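Local coordinates for segregation protein (Thermus thermophilus, PDB 1WCV), which hydrolyses ATP and binds double-stranded DNA cooperatively in an ATP-dependent fashion, probably to partition the bacterial chromosome, at residues A[20-31]-A[113-121]; A[141-152]-A[188-197]. All blocks are in the same frame, centred on the assembly; numbering follows the deposited sequence.

Interaction 1. Residues A[20-31]-A[113-121]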
loop_
_atom_site.group_PDB
_atom_site.type_symbol
_atom_site.label_atom_id
_atom_site.label_comp_id
_atom_site.label_asym_id
_atom_site.label_seq_id
_atom_site.Cartn_x
_atom_site.Cartn_y
_atom_site.Cartn_z
ATOM N N LYS A 20 -0.423 17.246 -5.700
ATOM C CA LYS A 20 -1.256 16.942 -6.855
ATOM C C LYS A 20 -0.451 16.919 -8.145
ATOM O O LYS A 20 -0.543 15.981 -8.932
ATOM C CB LYS A 20 -2.384 17.969 -6.981
ATOM C CG LYS A 20 -3.284 17.743 -8.193
ATOM C CD LYS A 20 -4.331 18.844 -8.313
ATOM C CE LYS A 20 -3.683 20.191 -8.611
ATOM N NZ LYS A 20 -3.121 20.216 -9.986
ATOM N N THR A 21 0.340 17.962 -8.361
ATOM C CA THR A 21 1.138 18.031 -9.574
ATOM C C THR A 21 2.268 17.010 -9.545
ATOM O O THR A 21 2.602 16.424 -10.572
ATOM C CB THR A 21 1.684 19.455 -9.790
ATOM O OG1 THR A 21 0.592 20.313 -10.143
ATOM C CG2 THR A 21 2.717 19.481 -10.909
ATOM N N THR A 22 2.851 16.791 -8.372
ATOM C CA THR A 22 3.913 15.799 -8.259
ATOM C C THR A 22 3.315 14.437 -8.602
ATOM O O THR A 22 3.973 13.594 -9.214
ATOM C CB THR A 22 4.500 15.764 -6.833
ATOM O OG1 THR A 22 5.272 16.948 -6.606
ATOM C CG2 THR A 22 5.398 14.546 -6.644
ATOM N N THR A 23 2.059 14.227 -8.223
ATOM C CA THR A 23 1.404 12.963 -8.522
ATOM C C THR A 23 1.138 12.832 -10.018
ATOM O O THR A 23 1.337 11.761 -10.588
ATOM C CB THR A 23 0.077 12.817 -7.763
ATOM O OG1 THR A 23 0.340 12.759 -6.359
ATOM C CG2 THR A 23 -0.652 11.567 -8.195
ATOM N N ALA A 24 0.693 13.916 -10.651
ATOM C CA ALA A 24 0.410 13.876 -12.089
ATOM C C ALA A 24 1.686 13.545 -12.861
ATOM O O ALA A 24 1.684 12.701 -13.754
ATOM C CB ALA A 24 -0.137 15.223 -12.562
ATOM N N ILE A 25 2.769 14.222 -12.500
ATOM C CA ILE A 25 4.052 14.024 -13.161
ATOM C C ILE A 25 4.599 12.615 -12.995
ATOM O O ILE A 25 4.959 11.952 -13.971
ATOM C CB ILE A 25 5.130 14.995 -12.612
ATOM C CG1 ILE A 25 4.798 16.442 -12.999
ATOM C CG2 ILE A 25 6.517 14.573 -13.107
ATOM C CD1 ILE A 25 4.632 16.663 -14.467
ATOM N N ASN A 26 4.657 12.156 -11.752
ATOM C CA ASN A 26 5.235 10.853 -11.488
ATOM C C ASN A 26 4.373 9.657 -11.789
ATOM O O ASN A 26 4.903 8.580 -12.061
ATOM C CB ASN A 26 5.771 10.812 -10.060
ATOM C CG ASN A 26 6.950 11.750 -9.874
ATOM O OD1 ASN A 26 7.929 11.683 -10.622
ATOM N ND2 ASN A 26 6.863 12.632 -8.888
ATOM N N LEU A 27 3.054 9.833 -11.763
ATOM C CA LEU A 27 2.157 8.735 -12.101
ATOM C C LEU A 27 2.380 8.505 -13.598
ATOM O O LEU A 27 2.456 7.372 -14.073
ATOM C CB LEU A 27 0.699 9.134 -11.872
ATOM C CG LEU A 27 -0.295 8.141 -11.264
ATOM C CD1 LEU A 27 -1.679 8.504 -11.776
ATOM C CD2 LEU A 27 0.043 6.698 -11.627
ATOM N N ALA A 28 2.491 9.604 -14.337
ATOM C CA ALA A 28 2.703 9.529 -15.772
ATOM C C ALA A 28 4.036 8.861 -16.075
ATOM O O ALA A 28 4.131 8.035 -16.977
ATOM C CB ALA A 28 2.669 10.925 -16.378
ATOM N N ALA A 29 5.061 9.215 -15.310
ATOM C CA ALA A 29 6.396 8.660 -15.519
ATOM C C ALA A 29 6.428 7.156 -15.326
ATOM O O ALA A 29 7.064 6.433 -16.101
ATOM C CB ALA A 29 7.394 9.323 -14.584
ATOM N N TYR A 30 5.744 6.672 -14.293
ATOM C CA TYR A 30 5.740 5.244 -14.043
ATOM C C TYR A 30 4.741 4.454 -14.864
ATOM O O TYR A 30 4.963 3.277 -15.131
ATOM C CB TYR A 30 5.580 4.976 -12.549
ATOM C CG TYR A 30 6.861 5.292 -11.812
ATOM C CD1 TYR A 30 7.966 4.445 -11.909
ATOM C CD2 TYR A 30 6.998 6.467 -11.086
ATOM C CE1 TYR A 30 9.178 4.768 -11.305
ATOM C CE2 TYR A 30 8.206 6.804 -10.475
ATOM C CZ TYR A 30 9.294 5.947 -10.593
ATOM O OH TYR A 30 10.487 6.285 -10.004
ATOM N N LEU A 31 3.641 5.078 -15.274
ATOM C CA LEU A 31 2.688 4.358 -16.108
ATOM C C LEU A 31 3.386 4.148 -17.460
ATOM O O LEU A 31 3.181 3.139 -18.132
ATOM C CB LEU A 31 1.396 5.168 -16.271
ATOM C CG LEU A 31 0.459 5.202 -15.052
ATOM C CD1 LEU A 31 -0.692 6.165 -15.325
ATOM C CD2 LEU A 31 -0.078 3.806 -14.753
ATOM N N ASP A 113 -2.981 5.012 -24.484
ATOM C CA ASP A 113 -3.591 4.016 -23.615
ATOM C C ASP A 113 -4.209 4.761 -22.436
ATOM O O ASP A 113 -5.325 4.467 -22.018
ATOM C CB ASP A 113 -2.541 3.043 -23.072
ATOM C CG ASP A 113 -1.970 2.142 -24.140
ATOM O OD1 ASP A 113 -2.763 1.445 -24.803
ATOM O OD2 ASP A 113 -0.731 2.130 -24.307
ATOM N N LEU A 114 -3.464 5.733 -21.914
ATOM C CA LEU A 114 -3.904 6.520 -20.764
ATOM C C LEU A 114 -3.634 8.014 -20.919
ATOM O O LEU A 114 -2.581 8.428 -21.414
ATOM C CB LEU A 114 -3.197 6.028 -19.501
ATOM C CG LEU A 114 -3.330 4.548 -19.148
ATOM C CD1 LEU A 114 -2.316 4.202 -18.077
ATOM C CD2 LEU A 114 -4.743 4.243 -18.675
ATOM N N VAL A 115 -4.592 8.819 -20.474
ATOM C CA VAL A 115 -4.477 10.269 -20.543
ATOM C C VAL A 115 -4.689 10.845 -19.144
ATOM O O VAL A 115 -5.735 10.631 -18.541
ATOM C CB VAL A 115 -5.540 10.861 -21.487
ATOM C CG1 VAL A 115 -5.310 12.364 -21.647
ATOM C CG2 VAL A 115 -5.487 10.152 -22.838
ATOM N N LEU A 116 -3.684 11.544 -18.629
ATOM C CA LEU A 116 -3.775 12.147 -17.295
ATOM C C LEU A 116 -4.016 13.641 -17.437
ATOM O O LEU A 116 -3.313 14.318 -18.181
ATOM C CB LEU A 116 -2.482 11.907 -16.500
ATOM C CG LEU A 116 -2.310 10.543 -15.814
ATOM C CD1 LEU A 116 -2.529 9.412 -16.804
ATOM C CD2 LEU A 116 -0.910 10.457 -15.211
ATOM N N LEU A 117 -5.010 14.154 -16.720
ATOM C CA LEU A 117 -5.330 15.579 -16.789
ATOM C C LEU A 117 -5.045 16.250 -15.458
ATOM O O LEU A 117 -5.759 16.013 -14.491
ATOM C CB LEU A 117 -6.808 15.760 -17.125
ATOM C CG LEU A 117 -7.368 14.973 -18.308
ATOM C CD1 LEU A 117 -8.888 15.063 -18.297
ATOM C CD2 LEU A 117 -6.787 15.518 -19.610
ATOM N N ASP A 118 -4.008 17.080 -15.405
ATOM C CA ASP A 118 -3.666 17.781 -14.171
ATOM C C ASP A 118 -4.534 19.028 -14.074
ATOM O O ASP A 118 -4.209 20.066 -14.642
ATOM C CB ASP A 118 -2.183 18.155 -14.155
ATOM C CG ASP A 118 -1.728 18.659 -12.799
ATOM O OD1 ASP A 118 -2.367 18.292 -11.785
ATOM O OD2 ASP A 118 -0.728 19.408 -12.735
ATOM N N ALA A 119 -5.634 18.912 -13.333
ATOM C CA ALA A 119 -6.601 19.995 -13.169
ATOM C C ALA A 119 -6.250 21.037 -12.120
ATOM O O ALA A 119 -5.657 20.732 -11.087
ATOM C CB ALA A 119 -7.964 19.406 -12.848
ATOM N N PRO A 120 -6.619 22.298 -12.377
ATOM C CA PRO A 120 -6.326 23.357 -11.409
ATOM C C PRO A 120 -7.282 23.206 -10.227
ATOM O O PRO A 120 -8.308 22.534 -10.332
ATOM C CB PRO A 120 -6.576 24.632 -12.205
ATOM C CG PRO A 120 -7.650 24.234 -13.152
ATOM C CD PRO A 120 -7.237 22.846 -13.598
ATOM N N PRO A 121 -6.954 23.819 -9.085
ATOM C CA PRO A 121 -7.828 23.717 -7.913
ATOM C C PRO A 121 -8.997 24.692 -7.980
ATOM O O PRO A 121 -9.159 25.414 -8.964
ATOM C CB PRO A 121 -6.885 24.042 -6.766
ATOM C CG PRO A 121 -5.998 25.086 -7.378
ATOM C CD PRO A 121 -5.686 24.486 -8.739
#
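Leu116 packs its two end methyls on helix 20-31 and fills the apolar centre of this contact. The arrangement belongs to the P-loop NTPase fold of the ParA family: the helix that follows the phosphate-binding loop lies on strand 114-118 of the central sheet. Lys20 and Thr21 belong to the P-loop (Walker A), and Asp118, at the end of the apolar strand, stands at the Walker B position, as in relatives. Helix and strand run nearly antiparallel, at 165°, with axes 8.8 Å apart. The two methyls of Leu116 have separate tasks. CD2 nestles against the helix backbone, 3.6 Å from Ala28 N, and also touches Ala28 CB and Leu27 CB. CD1 turns to Leu31. Leu31 CD1 rests 3.8 Å from Leu114 CD1, and these two leucine side chains cross at about a right angle. Leu40 of strand 38-42 packs beside Ala24 and Leu116.

Toward the nucleotide end, the small Ala24 lets helix and strand come close; its CB lies 3.8 Å from Asp118 CG. Here the contact turns polar. Lys20 starts out extended, with CG opposite the backbone N (chi1 178°), then bends at chi3 and chi4 and brings NZ back to the strand end. NZ forms a salt bridge to Asp118 OD1 at 2.7 Å, approaching from above the carboxylate plane. It also donates to Ala119 O at 2.8 Å. Replacing Lys20 with alanine would probably leave the buried Asp118 carboxylate without its positive mate and Ala119 O without this donor. Lys20 and Thr21 bind ATP and ADP, and Thr21 also magnesium, so the polar end lies at the nucleotide site. On the other carboxylate oxygen, Thr21 OG1 lies 3.0 Å from Asp118 OD2.

Interaction 2. Residues A[141-152]-A[188-197]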
loop_
_atom_site.group_PDB
_atom_site.type_symbol
_atom_site.label_atom_id
_atom_site.label_comp_id
_atom_site.label_asym_id
_atom_site.label_seq_id
_atom_site.Cartn_x
_atom_site.Cartn_y
_atom_site.Cartn_z
ATOM N N VAL A 141 -4.418 14.262 -1.778
ATOM C CA VAL A 141 -4.607 15.152 -0.648
ATOM C C VAL A 141 -3.422 15.031 0.285
ATOM O O VAL A 141 -2.688 14.053 0.230
ATOM C CB VAL A 141 -5.896 14.812 0.147
ATOM C CG1 VAL A 141 -7.093 14.789 -0.781
ATOM C CG2 VAL A 141 -5.747 13.468 0.843
ATOM N N GLN A 142 -3.218 16.045 1.117
ATOM C CA GLN A 142 -2.132 15.998 2.080
ATOM C C GLN A 142 -2.687 15.408 3.355
ATOM O O GLN A 142 -3.886 15.497 3.618
ATOM C CB GLN A 142 -1.572 17.393 2.350
ATOM C CG GLN A 142 -0.779 17.974 1.196
ATOM C CD GLN A 142 -0.075 19.261 1.584
ATOM O OE1 GLN A 142 0.739 19.281 2.510
ATOM N NE2 GLN A 142 -0.387 20.346 0.880
ATOM N N ALA A 143 -1.816 14.793 4.144
ATOM C CA ALA A 143 -2.234 14.171 5.389
ATOM C C ALA A 143 -2.477 15.206 6.483
ATOM O O ALA A 143 -1.759 15.252 7.484
ATOM C CB ALA A 143 -1.186 13.156 5.839
ATOM N N GLU A 144 -3.502 16.031 6.280
ATOM C CA GLU A 144 -3.883 17.075 7.231
ATOM C C GLU A 144 -5.367 16.893 7.504
ATOM O O GLU A 144 -6.100 16.420 6.636
ATOM C CB GLU A 144 -3.648 18.459 6.627
ATOM C CG GLU A 144 -2.212 18.759 6.249
ATOM C CD GLU A 144 -2.081 20.081 5.508
ATOM O OE1 GLU A 144 -0.937 20.514 5.254
ATOM O OE2 GLU A 144 -3.124 20.685 5.176
ATOM N N TYR A 145 -5.823 17.279 8.688
ATOM C CA TYR A 145 -7.231 17.107 9.024
ATOM C C TYR A 145 -8.228 17.762 8.068
ATOM O O TYR A 145 -9.351 17.276 7.922
ATOM C CB TYR A 145 -7.514 17.573 10.458
ATOM C CG TYR A 145 -7.796 16.416 11.389
ATOM C CD1 TYR A 145 -6.755 15.643 11.911
ATOM C CD2 TYR A 145 -9.108 16.043 11.688
ATOM C CE1 TYR A 145 -7.014 14.523 12.705
ATOM C CE2 TYR A 145 -9.379 14.922 12.481
ATOM C CZ TYR A 145 -8.326 14.168 12.983
ATOM O OH TYR A 145 -8.585 13.058 13.754
ATOM N N TYR A 146 -7.835 18.847 7.407
ATOM C CA TYR A 146 -8.769 19.489 6.492
ATOM C C TYR A 146 -9.143 18.564 5.341
ATOM O O TYR A 146 -10.198 18.723 4.728
ATOM C CB TYR A 146 -8.204 20.789 5.910
ATOM C CG TYR A 146 -9.186 21.419 4.949
ATOM C CD1 TYR A 146 -9.178 21.082 3.593
ATOM C CD2 TYR A 146 -10.219 22.232 5.417
ATOM C CE1 TYR A 146 -10.184 21.525 2.733
ATOM C CE2 TYR A 146 -11.227 22.679 4.567
ATOM C CZ TYR A 146 -11.206 22.316 3.227
ATOM O OH TYR A 146 -12.231 22.705 2.393
ATOM N N ALA A 147 -8.287 17.591 5.053
ATOM C CA ALA A 147 -8.551 16.684 3.942
ATOM C C ALA A 147 -9.884 15.971 4.083
ATOM O O ALA A 147 -10.503 15.611 3.084
ATOM C CB ALA A 147 -7.413 15.665 3.807
ATOM N N LEU A 148 -10.329 15.760 5.318
ATOM C CA LEU A 148 -11.601 15.086 5.547
ATOM C C LEU A 148 -12.744 15.848 4.887
ATOM O O LEU A 148 -13.541 15.257 4.163
ATOM C CB LEU A 148 -11.876 14.945 7.049
ATOM C CG LEU A 148 -11.022 13.924 7.804
ATOM C CD1 LEU A 148 -11.247 14.085 9.297
ATOM C CD2 LEU A 148 -11.377 12.511 7.351
ATOM N N GLU A 149 -12.822 17.155 5.137
ATOM C CA GLU A 149 -13.876 17.965 4.535
ATOM C C GLU A 149 -13.558 18.304 3.078
ATOM O O GLU A 149 -14.459 18.386 2.244
ATOM C CB GLU A 149 -14.101 19.254 5.336
ATOM C CG GLU A 149 -12.839 19.986 5.748
ATOM C CD GLU A 149 -12.400 19.668 7.170
ATOM O OE1 GLU A 149 -11.922 18.537 7.421
ATOM O OE2 GLU A 149 -12.536 20.558 8.042
ATOM N N GLY A 150 -12.277 18.491 2.771
ATOM C CA GLY A 150 -11.878 18.801 1.407
ATOM C C GLY A 150 -12.261 17.682 0.456
ATOM O O GLY A 150 -12.767 17.922 -0.641
ATOM N N VAL A 151 -12.008 16.449 0.874
ATOM C CA VAL A 151 -12.354 15.306 0.047
ATOM C C VAL A 151 -13.871 15.184 -0.060
ATOM O O VAL A 151 -14.400 14.962 -1.144
ATOM C CB VAL A 151 -11.771 13.996 0.621
ATOM C CG1 VAL A 151 -12.369 12.796 -0.099
ATOM C CG2 VAL A 151 -10.262 14.000 0.455
ATOM N N ALA A 152 -14.572 15.337 1.059
ATOM C CA ALA A 152 -16.029 15.229 1.040
ATOM C C ALA A 152 -16.618 16.201 0.020
ATOM O O ALA A 152 -17.545 15.861 -0.719
ATOM C CB ALA A 152 -16.595 15.512 2.434
ATOM N N GLN A 188 -2.422 9.336 12.361
ATOM C CA GLN A 188 -3.784 9.583 12.817
ATOM C C GLN A 188 -4.695 10.119 11.713
ATOM O O GLN A 188 -5.844 9.701 11.584
ATOM C CB GLN A 188 -3.765 10.547 14.009
ATOM C CG GLN A 188 -5.136 10.776 14.613
ATOM C CD GLN A 188 -5.840 9.474 14.940
ATOM O OE1 GLN A 188 -7.063 9.375 14.831
ATOM N NE2 GLN A 188 -5.072 8.466 15.349
ATOM N N VAL A 189 -4.186 11.039 10.906
ATOM C CA VAL A 189 -5.004 11.578 9.831
ATOM C C VAL A 189 -5.304 10.506 8.784
ATOM O O VAL A 189 -6.427 10.414 8.290
ATOM C CB VAL A 189 -4.322 12.774 9.149
ATOM C CG1 VAL A 189 -5.202 13.290 8.009
ATOM C CG2 VAL A 189 -4.079 13.874 10.168
ATOM N N GLU A 190 -4.306 9.699 8.436
ATOM C CA GLU A 190 -4.524 8.645 7.446
ATOM C C GLU A 190 -5.588 7.680 7.948
ATOM O O GLU A 190 -6.509 7.307 7.214
ATOM C CB GLU A 190 -3.236 7.859 7.177
ATOM C CG GLU A 190 -3.406 6.799 6.087
ATOM C CD GLU A 190 -2.153 5.971 5.869
ATOM O OE1 GLU A 190 -1.046 6.510 6.073
ATOM O OE2 GLU A 190 -2.276 4.794 5.476
ATOM N N ALA A 191 -5.444 7.276 9.208
ATOM C CA ALA A 191 -6.385 6.348 9.823
ATOM C C ALA A 191 -7.803 6.887 9.732
ATOM O O ALA A 191 -8.742 6.144 9.435
ATOM C CB ALA A 191 -6.002 6.100 11.286
ATOM N N GLN A 192 -7.959 8.185 9.975
ATOM C CA GLN A 192 -9.279 8.795 9.908
ATOM C C GLN A 192 -9.779 8.867 8.461
ATOM O O GLN A 192 -10.965 8.697 8.198
ATOM C CB GLN A 192 -9.258 10.181 10.564
ATOM C CG GLN A 192 -10.613 10.850 10.643
ATOM C CD GLN A 192 -11.683 9.931 11.208
ATOM O OE1 GLN A 192 -11.431 9.162 12.137
ATOM N NE2 GLN A 192 -12.891 10.017 10.656
ATOM N N LEU A 193 -8.883 9.107 7.511
ATOM C CA LEU A 193 -9.309 9.137 6.114
ATOM C C LEU A 193 -9.816 7.753 5.701
ATOM O O LEU A 193 -10.817 7.636 5.003
ATOM C CB LEU A 193 -8.159 9.572 5.198
ATOM C CG LEU A 193 -7.894 11.083 5.229
ATOM C CD1 LEU A 193 -6.579 11.409 4.541
ATOM C CD2 LEU A 193 -9.052 11.803 4.554
ATOM N N ARG A 194 -9.127 6.705 6.143
ATOM C CA ARG A 194 -9.539 5.347 5.812
ATOM C C ARG A 194 -10.813 4.958 6.550
ATOM O O ARG A 194 -11.656 4.259 6.005
ATOM C CB ARG A 194 -8.422 4.349 6.128
ATOM C CG ARG A 194 -7.209 4.518 5.231
ATOM C CD ARG A 194 -6.204 3.411 5.436
ATOM N NE ARG A 194 -4.944 3.738 4.782
ATOM C CZ ARG A 194 -4.740 3.703 3.469
ATOM N NH1 ARG A 194 -5.709 3.336 2.641
ATOM N NH2 ARG A 194 -3.572 4.087 2.984
ATOM N N ALA A 195 -10.956 5.424 7.785
ATOM C CA ALA A 195 -12.156 5.129 8.551
ATOM C C ALA A 195 -13.369 5.779 7.893
ATOM O O ALA A 195 -14.440 5.187 7.827
ATOM C CB ALA A 195 -12.007 5.639 9.986
ATOM N N HIS A 196 -13.199 6.999 7.394
ATOM C CA HIS A 196 -14.310 7.708 6.772
ATOM C C HIS A 196 -14.560 7.385 5.296
ATOM O O HIS A 196 -15.711 7.331 4.864
ATOM C CB HIS A 196 -14.122 9.220 6.936
ATOM C CG HIS A 196 -15.342 10.016 6.596
ATOM N ND1 HIS A 196 -16.551 9.825 7.229
ATOM C CD2 HIS A 196 -15.547 10.988 5.678
ATOM C CE1 HIS A 196 -17.450 10.644 6.715
ATOM N NE2 HIS A 196 -16.867 11.361 5.771
ATOM N N PHE A 197 -13.500 7.159 4.521
ATOM C CA PHE A 197 -13.670 6.872 3.097
ATOM C C PHE A 197 -13.385 5.426 2.685
ATOM O O PHE A 197 -13.604 5.038 1.538
ATOM C CB PHE A 197 -12.817 7.852 2.286
ATOM C CG PHE A 197 -13.239 9.286 2.460
ATOM C CD1 PHE A 197 -14.471 9.716 1.977
ATOM C CD2 PHE A 197 -12.437 10.191 3.146
ATOM C CE1 PHE A 197 -14.901 11.021 2.178
ATOM C CE2 PHE A 197 -12.862 11.508 3.353
ATOM C CZ PHE A 197 -14.093 11.919 2.868
#
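Leu148 fits as a knob into a hole formed by Gln192, Leu193, His196 and Phe197, packing helix 146-152 against helix 188-197 beside the edge strand of the P-loop NTPase sheet. The helix segments run in roughly the same direction, crossing at -32° with axes 10.0 Å apart. Both methyls of Leu148 lie on Gln192 CG, CD1 the nearer at 3.6 Å, with the side chains at about a right angle. CD2 also meets Leu193 CD2 at 3.7 Å, and the two leucine side chains meet at a slant.

Val151 and Phe197 reach for each other from opposite directions. Val151 CG1 stands over one face of the Phe197 ring in a CH-pi contact, 3.8 Å from the centroid. His196 CD2 lies over the opposite face, so the ring is sandwiched. Ile174 of strand 170-177 packs against both Val151 and Phe197.

At the other end, Val189 packs against the inverse gamma turn centred on Ala143 and the residues after it. Its CG1, anti to the backbone N (chi1 179°), reaches Glu144 O at 3.5 Å. Its CG2 meets Tyr145 CD1 obliquely at 3.7 Å. Beyond this packing, Glu190 forms a salt bridge to Arg237 of the second subunit. The edge of the Phe197 ring meets the helix backbone, with Leu148 O in the ring plane and 3.6 Å from CZ.

Overall arrangement
The centre of interaction 1 is about 4 Å from the centre of the subunit, that of interaction 2 about 18 Å. The two centres are 21 Å apart, and the nearest atoms, about 6 Å apart, do not touch. Along the chain they come in series: 20-31 with 113-121 closes before 141-152 opens. Both reach the same sheet. Strand 114-118 is separated from strand 136-142 by strand 8-11, and strand 170-177 forms the edge beyond. Interaction 1 thus joins the nucleotide-binding helix to the sheet interior, while interaction 2 packs helix 185-197 against helix 146-164 and the end of strand 136-142. Glu144, at the rim of interaction 2, has its side chain about 4 Å from that of ATP-binding Lys15.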